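Local coordinates for Serine/threonine-protein kinase Tel1 (Chaetomium thermophilum, PDB 6SKY) that probably phosphorylates serine and threonine residues followed by glutamine, using ATP, to activate checkpoint signalling in response to DNA damage, at residues E2209-L2214 against I2224-A2229; R2642-R2647 against R2818-F2823; F2717-R2722 against I2804-G2809; L2828-A2833 against L2910-S2915. All blocks are in the same frame, centred on the assembly; numbering follows the deposited sequence.

Overall arrangement
Contact 1 lies in the FAT region, on the helical hairpin 2203-2217/2220-2232, and closes before the other three contacts open along the chain. Contact 2 ties the loop after helix 2637-2641 to helix 2816-2828; contact 3, nested within the loop that contact 2 closes, joins the 2717-2722 loop to helix 2802-2806. Contact 4 follows, setting the turn between helices 2816-2828 and 2832-2843 against the segment leading into the FATC helix 2916-2927. The centres of contacts 2 and 4 are about 16 Å apart, those of contacts 2 and 3 about 20 Å, and those of contacts 1 and 3 about 54 Å. Contacts 2 and 3 brace the kinase region, contact 4 joins it to FATC, and contact 1 belongs to the solenoid.

Contact 1 of 4, residues E2209-L2214 against I2224-A2229; sequences EAANAL and IRMLQA
Met2226 reaches from helix 2220-2232 across to Ala2210, Ala2211 and Leu2214 on helix 2203-2217. Its CB faces the methyl of Ala2211, CB to CB 4.2 Å. With CG anti to the backbone N (chi1 -151°) and the chain extended beyond it, the thioether runs along the small surface left by the two alanines. SD comes 3.8 Å from Leu2214 CD1, the leucine and methionine side chains crossing at about a right angle, and the terminal CE ends 3.5 Å from Ala2210 CB. Beside this chain, Leu2227 brings CD2 to 3.8 Å from the Ala2211 methyl, so the same methyl meets both the base of the methionine and a leucine branch. The touching surface is buried and apolar. Leu2227 also packs on Ile2252 and Gln2255 of helix 2245-2259, while Leu2214 also touches Leu1939 of the second subunit. The short helix segments run antiparallel, their axes 9.0 Å apart at closest approach and their N-to-C directions at 166°. Two successive helices joined by a short turn and packed through alanines in this way form the helical hairpin characteristic of the TPR-like alpha solenoid in the FAT domain.

Contact 2 of 4, residues R2642-R2647 against R2818-F2823; sequences RNLGIR and RRCCEF
The loop 2642-2647 runs past the side of helix 2816-2828, with Leu2644 and Cys2820 the nearest pair at 8.0 Å between their CA atoms. Asn2643, at positive phi, ends helix 2637-2641 in a Schellman motif, after which the chain leaves as an extended loop. Arg2642, extended from CG to NE, crosses Phe2823 at about a right angle. Its guanidinium carries Phe2823 CE2 over the centre of one face, CE2 to Arg2642 CZ 3.4 Å, with the two planes 45° apart. Leu2644 sets CD2 4.3 Å from Cys2820 CB and CD1 4.4 Å from Phe2823 CB. This joins the loop before strand 2651-2655 of the kinase N-lobe sheet to a helix of the C-lobe in the PI3/PI4-kinase-type fold. Arg2819 brings its NH1 to 3.9 Å from Arg2642 NH1; both arginines form salt bridges to Asp1928, which probably offsets their like charge, and Arg2642 NH2 also pairs with Glu2638. A leucine in place of Arg2642 would probably leave Glu2638 without this mate and Asp1928 with one partner fewer. Arg2819 comes to the edge of the phenylalanine ring, NH1 in the ring plane, and turns a face of its guanidinium to Phe2823 CZ.

Contact 3 of 4, residues F2717-R2722 against I2804-G2809; sequences FHPVMR and IVDGMG
Asp2806 of helix 2802-2806 takes two hydrogen bonds from Arg2722 on a single carboxylate oxygen, and the tight part of the contact is built round it. The backbone N of Arg2722 lies 3.0 Å from Asp2806 OD2 and reaches it from above the carboxylate plane. The guanidinium curls back to the opposite face: its NH2 meets Asp2806 OD2 at 3.1 Å in a salt bridge, on the syn side, with the two planes almost perpendicular (89°). What brings the guanidinium over is chi1 of 72°, which puts CG between the backbone N and carbonyl carbon, and an extended chain to NE. The same NH2 donates to Pro2719 O at 3.0 Å, above that carbonyl's plane, so one nitrogen bridges the loop and the helix. Pro2719 packs its CB 3.6 Å from Asp2806 CB, closing another side of the aspartate. The acidic side chain thus gathers the loop leading into helix 2722-2726 against helix 2802-2806, within the C-lobe of the PI3/PI4-kinase fold. Beyond it, Gly2807 lies close to the loop with its CA 3.8 Å from Met2721 CG. Met2721 continues away from the glycine toward Tyr2742 of helix 2732-2755. Packing is looser on the partly exposed side of Arg2722, where NH1 is hydrogen-bonded to Tyr2682 and NE has a long, weak ion pair with Glu1896. The type I turn from Asp2806 to Gly2809 then carries the chain away from the loop.

Contact 4 of 4, residues L2828-A2833 against L2910-S2915; sequences LREEAA and LSKTLS
Hydrogen bonding centres on Arg2829, whose guanidinium meets the carbonyl of Leu2914. Its NH2 donates to Leu2914 O at 3.0 Å with an N-H...O angle of 158°, the oxygen lying in the guanidinium plane; NH1 adds a weak bond to the same atom. Ser2911 O and Lys2912 CA sit over one face of the guanidinium, so backbone of the 2910-2915 loop both covers that face and accepts the bond at the edge. CG stands between the backbone N and the carbonyl carbon (chi1 51°), and a bend at chi3 turns the guanidinium toward Leu2914. An alanine in place of Arg2829 would probably leave the Leu2914 carbonyl without these two donors and open a gap beside Ser2911 and Lys2912. Apolar contacts come from Leu2910, which straddles the turn: CD1 lies 3.9 Å from Ala2832 CB and CD2 4.1 Å from Leu2828 CB. Deeper in, Leu2828 and Leu2910 both touch Val2755 of helix 2732-2755. Charge enters on the exposed side. Lys2912, extended beyond CG, reaches across toward the turn, CE 3.3 Å from Arg2829 O, and its NZ is 4.3 Å from Glu2830 OE2, beyond a salt bridge. The type I turn from Leu2828 to Glu2831 leads to the N-cap of helix 2832-2843, and Ser2915 caps the start of helix 2916-2927. Leu2914 also packs on Arg2260 of the second subunit. A kinase C-lobe turn holding the lead-in to the FATC helices in this way is consistent with the close kinase-FATC association of PIKK enzymes.

Contact 1 of 4, residues E2209-L2214 against I2224-A2229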
loop_
_atom_site.group_PDB
_atom_site.type_symbol
_atom_site.label_atom_id
_atom_site.label_comp_id
_atom_site.label_asym_id
_atom_site.label_seq_id
_atom_site.Cartn_x
_atom_site.Cartn_y
_atom_site.Cartn_z
ATOM N N GLU A 2209 -16.587 -7.166 -16.380
ATOM C CA GLU A 2209 -15.315 -7.739 -15.957
ATOM C C GLU A 2209 -14.200 -6.703 -15.993
ATOM O O GLU A 2209 -13.342 -6.669 -15.103
ATOM C CB GLU A 2209 -14.968 -8.938 -16.827
ATOM C CG GLU A 2209 -13.643 -9.568 -16.488
ATOM C CD GLU A 2209 -13.470 -9.800 -14.999
ATOM O OE1 GLU A 2209 -14.426 -10.286 -14.355
ATOM O OE2 GLU A 2209 -12.378 -9.491 -14.470
ATOM N N ALA A 2210 -14.196 -5.846 -17.011
ATOM C CA ALA A 2210 -13.205 -4.777 -17.057
ATOM C C ALA A 2210 -13.359 -3.823 -15.879
ATOM O O ALA A 2210 -12.365 -3.384 -15.284
ATOM C CB ALA A 2210 -13.317 -4.023 -18.372
ATOM N N ALA A 2211 -14.600 -3.490 -15.528
ATOM C CA ALA A 2211 -14.833 -2.636 -14.372
ATOM C C ALA A 2211 -14.369 -3.303 -13.088
ATOM O O ALA A 2211 -13.853 -2.636 -12.189
ATOM C CB ALA A 2211 -16.306 -2.270 -14.279
ATOM N N ASN A 2212 -14.547 -4.617 -12.976
ATOM C CA ASN A 2212 -14.064 -5.328 -11.796
ATOM C C ASN A 2212 -12.550 -5.273 -11.695
ATOM O O ASN A 2212 -11.997 -5.097 -10.606
ATOM C CB ASN A 2212 -14.531 -6.773 -11.827
ATOM C CG ASN A 2212 -15.933 -6.931 -11.350
ATOM O OD1 ASN A 2212 -16.382 -6.199 -10.486
ATOM N ND2 ASN A 2212 -16.639 -7.899 -11.902
ATOM N N ALA A 2213 -11.858 -5.428 -12.820
ATOM C CA ALA A 2213 -10.406 -5.310 -12.808
ATOM C C ALA A 2213 -9.969 -3.922 -12.355
ATOM O O ALA A 2213 -9.081 -3.781 -11.505
ATOM C CB ALA A 2213 -9.850 -5.630 -14.188
ATOM N N LEU A 2214 -10.594 -2.879 -12.908
ATOM C CA LEU A 2214 -10.286 -1.516 -12.480
ATOM C C LEU A 2214 -10.500 -1.340 -10.985
ATOM O O LEU A 2214 -9.636 -0.815 -10.285
ATOM C CB LEU A 2214 -11.133 -0.512 -13.251
ATOM C CG LEU A 2214 -10.698 -0.224 -14.678
ATOM C CD1 LEU A 2214 -11.622 0.771 -15.317
ATOM C CD2 LEU A 2214 -9.293 0.278 -14.680
ATOM N N ILE A 2224 -16.626 3.058 -11.444
ATOM C CA ILE A 2224 -17.996 3.540 -11.307
ATOM C C ILE A 2224 -18.502 4.117 -12.622
ATOM O O ILE A 2224 -19.646 3.873 -13.021
ATOM C CB ILE A 2224 -18.081 4.560 -10.163
ATOM C CG1 ILE A 2224 -17.778 3.881 -8.837
ATOM C CG2 ILE A 2224 -19.436 5.185 -10.118
ATOM C CD1 ILE A 2224 -17.539 4.836 -7.721
ATOM N N ARG A 2225 -17.664 4.889 -13.319
ATOM C CA ARG A 2225 -18.082 5.465 -14.592
ATOM C C ARG A 2225 -18.327 4.384 -15.631
ATOM O O ARG A 2225 -19.263 4.480 -16.431
ATOM C CB ARG A 2225 -17.036 6.447 -15.095
ATOM C CG ARG A 2225 -16.779 7.621 -14.199
ATOM C CD ARG A 2225 -18.050 8.287 -13.760
ATOM N NE ARG A 2225 -17.768 9.404 -12.868
ATOM C CZ ARG A 2225 -18.662 9.965 -12.067
ATOM N NH1 ARG A 2225 -18.316 10.980 -11.295
ATOM N NH2 ARG A 2225 -19.899 9.510 -12.035
ATOM N N MET A 2226 -17.503 3.340 -15.620
ATOM C CA MET A 2226 -17.678 2.232 -16.548
ATOM C C MET A 2226 -18.978 1.485 -16.292
ATOM O O MET A 2226 -19.702 1.145 -17.235
ATOM C CB MET A 2226 -16.482 1.304 -16.428
ATOM C CG MET A 2226 -16.158 0.562 -17.666
ATOM S SD MET A 2226 -14.471 -0.008 -17.672
ATOM C CE MET A 2226 -14.480 -0.818 -19.256
ATOM N N LEU A 2227 -19.302 1.228 -15.025
ATOM C CA LEU A 2227 -20.557 0.552 -14.718
ATOM C C LEU A 2227 -21.756 1.413 -15.073
ATOM O O LEU A 2227 -22.767 0.905 -15.562
ATOM C CB LEU A 2227 -20.609 0.170 -13.247
ATOM C CG LEU A 2227 -19.726 -0.955 -12.734
ATOM C CD1 LEU A 2227 -19.939 -1.087 -11.270
ATOM C CD2 LEU A 2227 -20.060 -2.233 -13.429
ATOM N N GLN A 2228 -21.675 2.719 -14.829
ATOM C CA GLN A 2228 -22.782 3.592 -15.200
ATOM C C GLN A 2228 -22.960 3.665 -16.705
ATOM O O GLN A 2228 -24.085 3.813 -17.185
ATOM C CB GLN A 2228 -22.564 4.982 -14.631
ATOM C CG GLN A 2228 -22.757 5.070 -13.150
ATOM C CD GLN A 2228 -22.295 6.376 -12.600
ATOM O OE1 GLN A 2228 -21.516 7.077 -13.227
ATOM N NE2 GLN A 2228 -22.776 6.723 -11.427
ATOM N N ALA A 2229 -21.871 3.574 -17.466
ATOM C CA ALA A 2229 -21.999 3.504 -18.915
ATOM C C ALA A 2229 -22.653 2.201 -19.352
ATOM O O ALA A 2229 -23.451 2.193 -20.290
ATOM C CB ALA A 2229 -20.633 3.660 -19.566
#

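Contact 2 of 4, residues R2642-R2647 against R2818-F2823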
loop_
_atom_site.group_PDB
_atom_site.type_symbol
_atom_site.label_atom_id
_atom_site.label_comp_id
_atom_site.label_asym_id
_atom_site.label_seq_id
_atom_site.Cartn_x
_atom_site.Cartn_y
_atom_site.Cartn_z
ATOM N N ARG A 2642 -4.415 -22.251 5.473
ATOM C CA ARG A 2642 -3.711 -22.943 6.540
ATOM C C ARG A 2642 -4.638 -23.596 7.546
ATOM O O ARG A 2642 -4.159 -24.131 8.543
ATOM C CB ARG A 2642 -2.793 -21.972 7.267
ATOM C CG ARG A 2642 -1.677 -21.492 6.419
ATOM C CD ARG A 2642 -1.080 -20.235 6.949
ATOM N NE ARG A 2642 0.086 -19.858 6.169
ATOM C CZ ARG A 2642 0.033 -19.226 5.006
ATOM N NH1 ARG A 2642 1.149 -18.926 4.369
ATOM N NH2 ARG A 2642 -1.128 -18.894 4.482
ATOM N N ASN A 2643 -5.946 -23.560 7.313
ATOM C CA ASN A 2643 -6.934 -24.125 8.229
ATOM C C ASN A 2643 -6.756 -23.589 9.639
ATOM O O ASN A 2643 -6.864 -24.324 10.618
ATOM C CB ASN A 2643 -6.885 -25.649 8.232
ATOM C CG ASN A 2643 -6.876 -26.232 6.851
ATOM O OD1 ASN A 2643 -6.098 -27.130 6.552
ATOM N ND2 ASN A 2643 -7.736 -25.718 5.990
ATOM N N LEU A 2644 -6.474 -22.298 9.750
ATOM C CA LEU A 2644 -6.317 -21.688 11.060
ATOM C C LEU A 2644 -7.677 -21.562 11.718
ATOM O O LEU A 2644 -8.602 -20.980 11.149
ATOM C CB LEU A 2644 -5.637 -20.330 10.951
ATOM C CG LEU A 2644 -4.148 -20.343 10.633
ATOM C CD1 LEU A 2644 -3.666 -18.960 10.343
ATOM C CD2 LEU A 2644 -3.389 -20.907 11.781
ATOM N N GLY A 2645 -7.796 -22.121 12.909
ATOM C CA GLY A 2645 -9.036 -22.100 13.653
ATOM C C GLY A 2645 -8.787 -22.742 14.992
ATOM O O GLY A 2645 -7.662 -23.126 15.322
ATOM N N ILE A 2646 -9.853 -22.865 15.770
ATOM C CA ILE A 2646 -9.741 -23.465 17.086
ATOM C C ILE A 2646 -10.568 -24.736 17.120
ATOM O O ILE A 2646 -11.476 -24.945 16.318
ATOM C CB ILE A 2646 -10.164 -22.508 18.215
ATOM C CG1 ILE A 2646 -11.674 -22.364 18.258
ATOM C CG2 ILE A 2646 -9.515 -21.163 18.034
ATOM C CD1 ILE A 2646 -12.172 -21.886 19.577
ATOM N N ARG A 2647 -10.212 -25.607 18.053
ATOM C CA ARG A 2647 -10.955 -26.825 18.316
ATOM C C ARG A 2647 -12.003 -26.539 19.377
ATOM O O ARG A 2647 -11.706 -25.919 20.398
ATOM C CB ARG A 2647 -10.013 -27.932 18.783
ATOM C CG ARG A 2647 -9.125 -28.496 17.706
ATOM C CD ARG A 2647 -9.833 -29.596 16.955
ATOM N NE ARG A 2647 -10.370 -30.589 17.876
ATOM C CZ ARG A 2647 -9.696 -31.645 18.312
ATOM N NH1 ARG A 2647 -10.265 -32.485 19.157
ATOM N NH2 ARG A 2647 -8.460 -31.860 17.906
ATOM N N ARG A 2818 5.269 -17.225 14.054
ATOM C CA ARG A 2818 5.154 -15.785 13.881
ATOM C C ARG A 2818 4.348 -15.433 12.639
ATOM O O ARG A 2818 3.530 -14.507 12.666
ATOM C CB ARG A 2818 6.543 -15.179 13.820
ATOM C CG ARG A 2818 6.586 -13.735 14.154
ATOM C CD ARG A 2818 7.997 -13.237 14.172
ATOM N NE ARG A 2818 8.739 -13.756 15.309
ATOM C CZ ARG A 2818 8.934 -13.087 16.434
ATOM N NH1 ARG A 2818 9.623 -13.635 17.415
ATOM N NH2 ARG A 2818 8.444 -11.871 16.573
ATOM N N ARG A 2819 4.534 -16.177 11.553
ATOM C CA ARG A 2819 3.753 -15.927 10.350
ATOM C C ARG A 2819 2.283 -16.237 10.569
ATOM O O ARG A 2819 1.417 -15.524 10.063
ATOM C CB ARG A 2819 4.294 -16.744 9.186
ATOM C CG ARG A 2819 5.687 -16.383 8.770
ATOM C CD ARG A 2819 5.706 -15.693 7.453
ATOM N NE ARG A 2819 5.204 -16.540 6.387
ATOM C CZ ARG A 2819 4.930 -16.100 5.168
ATOM N NH1 ARG A 2819 4.471 -16.929 4.247
ATOM N NH2 ARG A 2819 5.108 -14.826 4.877
ATOM N N CYS A 2820 1.975 -17.288 11.324
ATOM C CA CYS A 2820 0.576 -17.616 11.549
ATOM C C CYS A 2820 -0.077 -16.666 12.536
ATOM O O CYS A 2820 -1.263 -16.365 12.396
ATOM C CB CYS A 2820 0.446 -19.058 12.021
ATOM S SG CYS A 2820 0.719 -20.251 10.717
ATOM N N CYS A 2821 0.674 -16.169 13.516
ATOM C CA CYS A 2821 0.183 -15.084 14.355
ATOM C C CYS A 2821 -0.157 -13.860 13.522
ATOM O O CYS A 2821 -1.201 -13.236 13.724
ATOM C CB CYS A 2821 1.221 -14.728 15.412
ATOM S SG CYS A 2821 1.294 -15.799 16.820
ATOM N N GLU A 2822 0.704 -13.509 12.568
ATOM C CA GLU A 2822 0.451 -12.332 11.744
ATOM C C GLU A 2822 -0.741 -12.528 10.821
ATOM O O GLU A 2822 -1.546 -11.612 10.655
ATOM C CB GLU A 2822 1.697 -11.973 10.946
ATOM C CG GLU A 2822 2.750 -11.281 11.772
ATOM C CD GLU A 2822 4.113 -11.305 11.126
ATOM O OE1 GLU A 2822 4.207 -11.682 9.945
ATOM O OE2 GLU A 2822 5.099 -10.954 11.804
ATOM N N PHE A 2823 -0.882 -13.705 10.214
ATOM C CA PHE A 2823 -2.046 -13.957 9.368
ATOM C C PHE A 2823 -3.336 -13.938 10.173
ATOM O O PHE A 2823 -4.338 -13.366 9.736
ATOM C CB PHE A 2823 -1.908 -15.294 8.649
ATOM C CG PHE A 2823 -0.839 -15.318 7.618
ATOM C CD1 PHE A 2823 -0.666 -14.260 6.761
ATOM C CD2 PHE A 2823 0.001 -16.399 7.506
ATOM C CE1 PHE A 2823 0.324 -14.281 5.817
ATOM C CE2 PHE A 2823 0.992 -16.417 6.565
ATOM C CZ PHE A 2823 1.150 -15.359 5.722
#

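Contact 3 of 4, residues F2717-R2722 against I2804-G2809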
loop_
_atom_site.group_PDB
_atom_site.type_symbol
_atom_site.label_atom_id
_atom_site.label_comp_id
_atom_site.label_asym_id
_atom_site.label_seq_id
_atom_site.Cartn_x
_atom_site.Cartn_y
_atom_site.Cartn_z
ATOM N N PHE A 2717 15.792 -26.414 35.180
ATOM C CA PHE A 2717 14.553 -26.975 34.664
ATOM C C PHE A 2717 14.592 -26.769 33.160
ATOM O O PHE A 2717 14.541 -25.630 32.698
ATOM C CB PHE A 2717 13.350 -26.288 35.293
ATOM C CG PHE A 2717 12.138 -27.151 35.413
ATOM C CD1 PHE A 2717 12.111 -28.207 36.287
ATOM C CD2 PHE A 2717 11.011 -26.880 34.681
ATOM C CE1 PHE A 2717 10.999 -28.986 36.405
ATOM C CE2 PHE A 2717 9.899 -27.657 34.805
ATOM C CZ PHE A 2717 9.894 -28.708 35.668
ATOM N N HIS A 2718 14.709 -27.846 32.407
ATOM C CA HIS A 2718 14.864 -27.708 30.973
ATOM C C HIS A 2718 13.629 -28.212 30.252
ATOM O O HIS A 2718 13.041 -29.204 30.677
ATOM C CB HIS A 2718 16.082 -28.486 30.473
ATOM C CG HIS A 2718 17.351 -28.143 31.180
ATOM N ND1 HIS A 2718 17.766 -28.795 32.318
ATOM C CD2 HIS A 2718 18.296 -27.212 30.913
ATOM C CE1 HIS A 2718 18.912 -28.281 32.722
ATOM N NE2 HIS A 2718 19.255 -27.319 31.888
ATOM N N PRO A 2719 13.223 -27.569 29.163
ATOM C CA PRO A 2719 12.004 -27.991 28.467
ATOM C C PRO A 2719 12.135 -29.364 27.833
ATOM O O PRO A 2719 13.212 -29.777 27.401
ATOM C CB PRO A 2719 11.820 -26.909 27.403
ATOM C CG PRO A 2719 13.130 -26.266 27.275
ATOM C CD PRO A 2719 13.778 -26.336 28.595
ATOM N N VAL A 2720 11.010 -30.075 27.774
ATOM C CA VAL A 2720 10.969 -31.432 27.247
ATOM C C VAL A 2720 9.827 -31.612 26.261
ATOM O O VAL A 2720 9.469 -32.740 25.928
ATOM C CB VAL A 2720 10.827 -32.460 28.378
ATOM C CG1 VAL A 2720 11.998 -32.402 29.298
ATOM C CG2 VAL A 2720 9.563 -32.213 29.121
ATOM N N MET A 2721 9.235 -30.523 25.789
ATOM C CA MET A 2721 8.032 -30.668 24.982
ATOM C C MET A 2721 8.335 -31.248 23.611
ATOM O O MET A 2721 7.474 -31.896 23.008
ATOM C CB MET A 2721 7.332 -29.327 24.856
ATOM C CG MET A 2721 6.021 -29.363 24.128
ATOM S SD MET A 2721 4.751 -30.254 25.002
ATOM C CE MET A 2721 3.589 -30.478 23.673
ATOM N N ARG A 2722 9.556 -31.062 23.119
ATOM C CA ARG A 2722 9.912 -31.577 21.807
ATOM C C ARG A 2722 9.834 -33.089 21.739
ATOM O O ARG A 2722 9.788 -33.645 20.642
ATOM C CB ARG A 2722 11.311 -31.126 21.433
ATOM C CG ARG A 2722 12.382 -31.813 22.194
ATOM C CD ARG A 2722 13.684 -31.114 21.992
ATOM N NE ARG A 2722 14.728 -31.657 22.841
ATOM C CZ ARG A 2722 14.921 -31.299 24.099
ATOM N NH1 ARG A 2722 15.898 -31.842 24.798
ATOM N NH2 ARG A 2722 14.130 -30.408 24.660
ATOM N N ILE A 2804 6.152 -24.415 25.797
ATOM C CA ILE A 2804 5.308 -24.225 24.627
ATOM C C ILE A 2804 6.165 -23.961 23.401
ATOM O O ILE A 2804 5.888 -24.468 22.314
ATOM C CB ILE A 2804 4.283 -23.100 24.873
ATOM C CG1 ILE A 2804 2.984 -23.654 25.447
ATOM C CG2 ILE A 2804 3.940 -22.403 23.593
ATOM C CD1 ILE A 2804 3.117 -24.272 26.772
ATOM N N VAL A 2805 7.238 -23.196 23.564
ATOM C CA VAL A 2805 8.099 -22.853 22.445
ATOM C C VAL A 2805 9.008 -24.010 22.069
ATOM O O VAL A 2805 9.417 -24.130 20.913
ATOM C CB VAL A 2805 8.899 -21.591 22.791
ATOM C CG1 VAL A 2805 9.823 -21.228 21.686
ATOM C CG2 VAL A 2805 7.968 -20.460 23.052
ATOM N N ASP A 2806 9.338 -24.883 23.019
ATOM C CA ASP A 2806 10.182 -26.027 22.705
ATOM C C ASP A 2806 9.510 -26.980 21.731
ATOM O O ASP A 2806 10.187 -27.616 20.923
ATOM C CB ASP A 2806 10.555 -26.759 23.984
ATOM C CG ASP A 2806 11.685 -27.731 23.784
ATOM O OD1 ASP A 2806 12.774 -27.305 23.365
ATOM O OD2 ASP A 2806 11.496 -28.924 24.059
ATOM N N GLY A 2807 8.191 -27.102 21.791
ATOM C CA GLY A 2807 7.493 -27.977 20.878
ATOM C C GLY A 2807 7.396 -27.463 19.465
ATOM O O GLY A 2807 6.960 -28.208 18.586
ATOM N N MET A 2808 7.790 -26.218 19.223
ATOM C CA MET A 2808 7.683 -25.604 17.913
ATOM C C MET A 2808 8.875 -25.874 17.019
ATOM O O MET A 2808 8.815 -25.563 15.829
ATOM C CB MET A 2808 7.508 -24.094 18.050
ATOM C CG MET A 2808 6.141 -23.686 18.482
ATOM S SD MET A 2808 6.039 -21.971 18.942
ATOM C CE MET A 2808 4.435 -22.003 19.704
ATOM N N GLY A 2809 9.958 -26.416 17.550
ATOM C CA GLY A 2809 11.039 -26.835 16.693
ATOM C C GLY A 2809 12.349 -26.110 16.881
ATOM O O GLY A 2809 12.599 -25.505 17.922
#

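Contact 4 of 4, residues L2828-A2833 against L2910-S2915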
loop_
_atom_site.group_PDB
_atom_site.type_symbol
_atom_site.label_atom_id
_atom_site.label_comp_id
_atom_site.label_asym_id
_atom_site.label_seq_id
_atom_site.Cartn_x
_atom_site.Cartn_y
_atom_site.Cartn_z
ATOM N N LEU A 2828 -8.184 -10.924 11.652
ATOM C CA LEU A 2828 -9.086 -10.501 12.715
ATOM C C LEU A 2828 -9.369 -9.014 12.643
ATOM O O LEU A 2828 -10.513 -8.593 12.816
ATOM C CB LEU A 2828 -8.517 -10.852 14.084
ATOM C CG LEU A 2828 -8.719 -12.270 14.592
ATOM C CD1 LEU A 2828 -8.205 -12.396 15.997
ATOM C CD2 LEU A 2828 -10.170 -12.645 14.519
ATOM N N ARG A 2829 -8.351 -8.195 12.415
ATOM C CA ARG A 2829 -8.630 -6.769 12.355
ATOM C C ARG A 2829 -9.238 -6.341 11.030
ATOM O O ARG A 2829 -9.564 -5.166 10.874
ATOM C CB ARG A 2829 -7.372 -5.950 12.652
ATOM C CG ARG A 2829 -6.188 -6.323 11.858
ATOM C CD ARG A 2829 -5.189 -5.204 11.777
ATOM N NE ARG A 2829 -4.474 -4.971 13.019
ATOM C CZ ARG A 2829 -3.395 -4.206 13.101
ATOM N NH1 ARG A 2829 -2.788 -4.027 14.260
ATOM N NH2 ARG A 2829 -2.925 -3.624 12.015
ATOM N N GLU A 2830 -9.416 -7.254 10.085
ATOM C CA GLU A 2830 -10.223 -7.012 8.901
ATOM C C GLU A 2830 -11.650 -7.503 9.060
ATOM O O GLU A 2830 -12.423 -7.439 8.106
ATOM C CB GLU A 2830 -9.587 -7.671 7.681
ATOM C CG GLU A 2830 -8.541 -6.807 7.022
ATOM C CD GLU A 2830 -7.457 -7.609 6.337
ATOM O OE1 GLU A 2830 -7.683 -8.803 6.053
ATOM O OE2 GLU A 2830 -6.371 -7.043 6.090
ATOM N N GLU A 2831 -12.008 -8.002 10.238
ATOM C CA GLU A 2831 -13.351 -8.451 10.569
ATOM C C GLU A 2831 -13.830 -7.792 11.847
ATOM O O GLU A 2831 -14.617 -8.374 12.584
ATOM C CB GLU A 2831 -13.406 -9.966 10.731
ATOM C CG GLU A 2831 -12.976 -10.747 9.534
ATOM C CD GLU A 2831 -14.081 -10.913 8.527
ATOM O OE1 GLU A 2831 -15.259 -10.817 8.917
ATOM O OE2 GLU A 2831 -13.775 -11.140 7.339
ATOM N N ALA A 2832 -13.343 -6.589 12.139
ATOM C CA ALA A 2832 -13.671 -5.951 13.405
ATOM C C ALA A 2832 -15.149 -5.615 13.502
ATOM O O ALA A 2832 -15.695 -5.554 14.607
ATOM C CB ALA A 2832 -12.821 -4.704 13.586
ATOM N N ALA A 2833 -15.818 -5.415 12.368
ATOM C CA ALA A 2833 -17.253 -5.159 12.389
ATOM C C ALA A 2833 -18.033 -6.394 12.815
ATOM O O ALA A 2833 -18.973 -6.299 13.608
ATOM C CB ALA A 2833 -17.713 -4.681 11.019
ATOM N N LEU A 2910 -8.006 -4.126 18.006
ATOM C CA LEU A 2910 -8.186 -4.425 16.593
ATOM C C LEU A 2910 -7.995 -3.196 15.722
ATOM O O LEU A 2910 -8.508 -3.149 14.603
ATOM C CB LEU A 2910 -9.567 -5.022 16.347
ATOM C CG LEU A 2910 -9.887 -6.410 16.882
ATOM C CD1 LEU A 2910 -11.309 -6.752 16.572
ATOM C CD2 LEU A 2910 -8.969 -7.422 16.264
ATOM N N SER A 2911 -7.273 -2.201 16.213
ATOM C CA SER A 2911 -7.083 -0.955 15.498
ATOM C C SER A 2911 -5.870 -1.055 14.594
ATOM O O SER A 2911 -4.851 -1.628 14.973
ATOM C CB SER A 2911 -6.905 0.198 16.477
ATOM O OG SER A 2911 -5.823 -0.065 17.344
ATOM N N LYS A 2912 -5.981 -0.473 13.405
ATOM C CA LYS A 2912 -4.955 -0.577 12.383
ATOM C C LYS A 2912 -3.874 0.482 12.517
ATOM O O LYS A 2912 -3.195 0.785 11.533
ATOM C CB LYS A 2912 -5.592 -0.506 11.002
ATOM C CG LYS A 2912 -6.711 -1.485 10.818
ATOM C CD LYS A 2912 -6.936 -1.782 9.364
ATOM C CE LYS A 2912 -7.906 -2.922 9.199
ATOM N NZ LYS A 2912 -7.950 -3.422 7.802
ATOM N N THR A 2913 -3.687 1.036 13.713
ATOM C CA THR A 2913 -2.685 2.076 13.913
ATOM C C THR A 2913 -1.276 1.533 13.717
ATOM O O THR A 2913 -0.513 2.044 12.890
ATOM C CB THR A 2913 -2.847 2.684 15.300
ATOM O OG1 THR A 2913 -4.084 3.399 15.357
ATOM C CG2 THR A 2913 -1.716 3.630 15.599
ATOM N N LEU A 2914 -0.904 0.503 14.475
ATOM C CA LEU A 2914 0.355 -0.185 14.252
ATOM C C LEU A 2914 0.207 -1.213 13.141
ATOM O O LEU A 2914 -0.895 -1.584 12.743
ATOM C CB LEU A 2914 0.829 -0.884 15.515
ATOM C CG LEU A 2914 1.749 -0.171 16.487
ATOM C CD1 LEU A 2914 0.993 0.915 17.192
ATOM C CD2 LEU A 2914 2.282 -1.176 17.473
ATOM N N SER A 2915 1.337 -1.685 12.638
ATOM C CA SER A 2915 1.285 -2.766 11.677
ATOM C C SER A 2915 1.136 -4.095 12.402
ATOM O O SER A 2915 1.287 -4.189 13.620
ATOM C CB SER A 2915 2.525 -2.764 10.794
ATOM O OG SER A 2915 3.700 -2.807 11.571
#